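Long-range contact in dephospho-CoA kinase (Mycobacterium paratuberculosis, PDB 6N39), which probably phosphorylates the 3'-hydroxyl of dephospho-CoA with ATP, the last step of coenzyme A biosynthesis: residues A56-F61 with T90-V95. Numbering follows the deposited sequence.
Sequences ALVEAF and TLNGIV
Ile94 meets Leu57 with its CG1 anti to the carbonyl carbon (chi1 -71°) and its chain then fully extended to CD1, which reaches the helix 52-61. Leu57 also has its CG anti to the carbonyl carbon (chi1 -58°), and the rotation about CB-CG then puts CD2 against Ile94. CD2 settles in the fork of Ile94, 3.7 Å from CG2 and 3.7 Å from CD1. The same methyl touches Leu91 CD1 at 3.7 Å and has a looser contact with Val95 CG2. One leucine methyl thus meets three side chains of the helix 87-109. The CD1 tip of Ile94 goes further and lies 3.8 Å from the backbone O of Ala56. That oxygen already accepts the helical bond from Ala60 N.

Ala60 and Thr90 meet methyl to methyl, CB to CG2, at 3.8 Å. Thr90 OG1 makes a weak hydrogen bond with Ala86 O, and CG2 is the branch that faces Ala60. The Phe61 ring passes alongside Thr90, with CZ 4.1 Å from CG2. The backbone N of Leu91 lies at the ring edge, near its plane. Leu77 of the helix 74-83 touches both Phe61 and Leu91.

The segments 56-61 and 90-95 run nearly antiparallel, at 163°, and their axes come within 10.4 Å. The contact is plain packing at the surface of the kinase domain, away from the predicted ATP-binding residues. Side chains meet through carbon atoms, Thr90 by its methyl, so cohesion rests on van der Waals contact and the hydrophobic effect, not on directional bonds.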
ATOM      1  N   ALA A  56      37.972  -8.122   2.726  1.00 87.00           N
ATOM      2  CA  ALA A  56      37.376  -9.410   3.069  1.00 91.43           C
ATOM      3  C   ALA A  56      37.180 -10.277   1.829  1.00 94.26           C
ATOM      4  O   ALA A  56      37.479 -11.478   1.847  1.00 95.05           O
ATOM      5  CB  ALA A  56      36.047  -9.201   3.798  1.00 79.14           C
ATOM      6  N   LEU A  57      36.687  -9.684   0.738  1.00 86.51           N
ATOM      7  CA  LEU A  57      36.469 -10.452  -0.484  1.00 89.44           C
ATOM      8  C   LEU A  57      37.786 -10.903  -1.108  1.00 96.49           C
ATOM      9  O   LEU A  57      37.837 -11.959  -1.749  1.00100.47           O
ATOM     10  CB  LEU A  57      35.665  -9.628  -1.486  1.00 86.77           C
ATOM     11  CG  LEU A  57      34.297  -9.115  -1.033  1.00 85.92           C
ATOM     12  CD1 LEU A  57      33.953  -7.865  -1.818  1.00 77.96           C
ATOM     13  CD2 LEU A  57      33.218 -10.174  -1.216  1.00 78.77           C
ATOM     14  N   VAL A  58      38.852 -10.115  -0.940  1.00 98.56           N
ATOM     15  CA  VAL A  58      40.160 -10.527  -1.438  1.00105.47           C
ATOM     16  C   VAL A  58      40.599 -11.818  -0.760  1.00108.56           C
ATOM     17  O   VAL A  58      41.153 -12.718  -1.403  1.00114.12           O
ATOM     18  CB  VAL A  58      41.189  -9.397  -1.236  1.00107.08           C
ATOM     19  N   GLU A  59      40.345 -11.936   0.547  1.00106.55           N
ATOM     20  CA  GLU A  59      40.687 -13.162   1.260  1.00110.89           C
ATOM     21  C   GLU A  59      39.888 -14.347   0.733  1.00113.84           C
ATOM     22  O   GLU A  59      40.440 -15.431   0.510  1.00121.68           O
ATOM     23  CB  GLU A  59      40.448 -12.980   2.761  1.00105.79           C
ATOM     24  N   ALA A  60      38.590 -14.152   0.506  1.00109.79           N
ATOM     25  CA  ALA A  60      37.708 -15.247   0.116  1.00109.80           C
ATOM     26  C   ALA A  60      37.870 -15.673  -1.339  1.00112.80           C
ATOM     27  O   ALA A  60      37.460 -16.786  -1.689  1.00113.38           O
ATOM     28  CB  ALA A  60      36.248 -14.857   0.367  1.00101.25           C
ATOM     29  N   PHE A  61      38.446 -14.824  -2.198  1.00111.52           N
ATOM     30  CA  PHE A  61      38.507 -15.136  -3.621  1.00120.27           C
ATOM     31  C   PHE A  61      39.857 -14.866  -4.278  1.00126.80           C
ATOM     32  O   PHE A  61      40.003 -15.152  -5.472  1.00131.37           O
ATOM     33  CB  PHE A  61      37.414 -14.359  -4.379  1.00117.21           C
ATOM     34  CG  PHE A  61      36.018 -14.620  -3.878  1.00112.23           C
ATOM     35  CD1 PHE A  61      35.423 -15.861  -4.055  1.00114.57           C
ATOM     36  CD2 PHE A  61      35.296 -13.619  -3.239  1.00106.02           C
ATOM     37  CE1 PHE A  61      34.134 -16.104  -3.595  1.00112.04           C
ATOM     38  CE2 PHE A  61      34.006 -13.852  -2.779  1.00 98.48           C
ATOM     39  CZ  PHE A  61      33.424 -15.095  -2.956  1.00102.15           C
ATOM     40  N   THR A  90      29.072 -17.001   0.087  1.00 95.40           N
ATOM     41  CA  THR A  90      30.185 -16.310   0.743  1.00 90.42           C
ATOM     42  C   THR A  90      30.146 -14.813   0.453  1.00 83.29           C
ATOM     43  O   THR A  90      30.260 -13.975   1.365  1.00 79.93           O
ATOM     44  CB  THR A  90      31.518 -16.904   0.279  1.00 95.76           C
ATOM     45  OG1 THR A  90      31.588 -18.288   0.648  1.00103.21           O
ATOM     46  CG2 THR A  90      32.690 -16.145   0.897  1.00 94.80           C
ATOM     47  N   LEU A  91      29.976 -14.465  -0.825  1.00 86.33           N
ATOM     48  CA  LEU A  91      29.875 -13.072  -1.243  1.00 83.83           C
ATOM     49  C   LEU A  91      28.774 -12.337  -0.485  1.00 72.27           C
ATOM     50  O   LEU A  91      29.008 -11.260   0.070  1.00 68.96           O
ATOM     51  CB  LEU A  91      29.628 -13.017  -2.752  1.00 83.13           C
ATOM     52  CG  LEU A  91      29.121 -11.718  -3.371  1.00 80.35           C
ATOM     53  CD1 LEU A  91      30.174 -10.631  -3.256  1.00 78.97           C
ATOM     54  CD2 LEU A  91      28.736 -11.958  -4.825  1.00 81.23           C
ATOM     55  N   ASN A  92      27.565 -12.911  -0.453  1.00 79.90           N
ATOM     56  CA  ASN A  92      26.457 -12.271   0.253  1.00 76.34           C
ATOM     57  C   ASN A  92      26.749 -12.142   1.744  1.00 68.09           C
ATOM     58  O   ASN A  92      26.496 -11.092   2.338  1.00 64.46           O
ATOM     59  CB  ASN A  92      25.160 -13.051   0.038  1.00 83.59           C
ATOM     60  CG  ASN A  92      24.637 -12.948  -1.382  1.00 89.66           C
ATOM     61  OD1 ASN A  92      25.212 -12.254  -2.223  1.00 83.41           O
ATOM     62  ND2 ASN A  92      23.541 -13.651  -1.658  1.00 99.54           N
ATOM     63  N   GLY A  93      27.273 -13.198   2.370  1.00 76.00           N
ATOM     64  CA  GLY A  93      27.607 -13.107   3.782  1.00 77.14           C
ATOM     65  C   GLY A  93      28.589 -11.994   4.077  1.00 72.10           C
ATOM     66  O   GLY A  93      28.591 -11.436   5.180  1.00 70.34           O
ATOM     67  N   ILE A  94      29.430 -11.651   3.101  1.00 69.97           N
ATOM     68  CA  ILE A  94      30.338 -10.519   3.281  1.00 69.85           C
ATOM     69  C   ILE A  94      29.614  -9.194   3.064  1.00 66.71           C
ATOM     70  O   ILE A  94      29.714  -8.270   3.880  1.00 68.70           O
ATOM     71  CB  ILE A  94      31.548 -10.653   2.340  1.00 72.67           C
ATOM     72  CG1 ILE A  94      32.466 -11.779   2.813  1.00 76.37           C
ATOM     73  CG2 ILE A  94      32.292  -9.324   2.252  1.00 72.18           C
ATOM     74  CD1 ILE A  94      33.693 -11.971   1.946  1.00 80.00           C
ATOM     75  N   VAL A  95      28.863  -9.086   1.969  1.00 67.33           N
ATOM     76  CA  VAL A  95      28.421  -7.778   1.493  1.00 58.60           C
ATOM     77  C   VAL A  95      27.142  -7.329   2.194  1.00 63.46           C
ATOM     78  O   VAL A  95      27.012  -6.163   2.583  1.00 55.86           O
ATOM     79  CB  VAL A  95      28.246  -7.805  -0.037  1.00 64.09           C
ATOM     80  CG1 VAL A  95      27.535  -6.541  -0.525  1.00 63.74           C
ATOM     81  CG2 VAL A  95      29.595  -7.951  -0.716  1.00 62.55           C
TER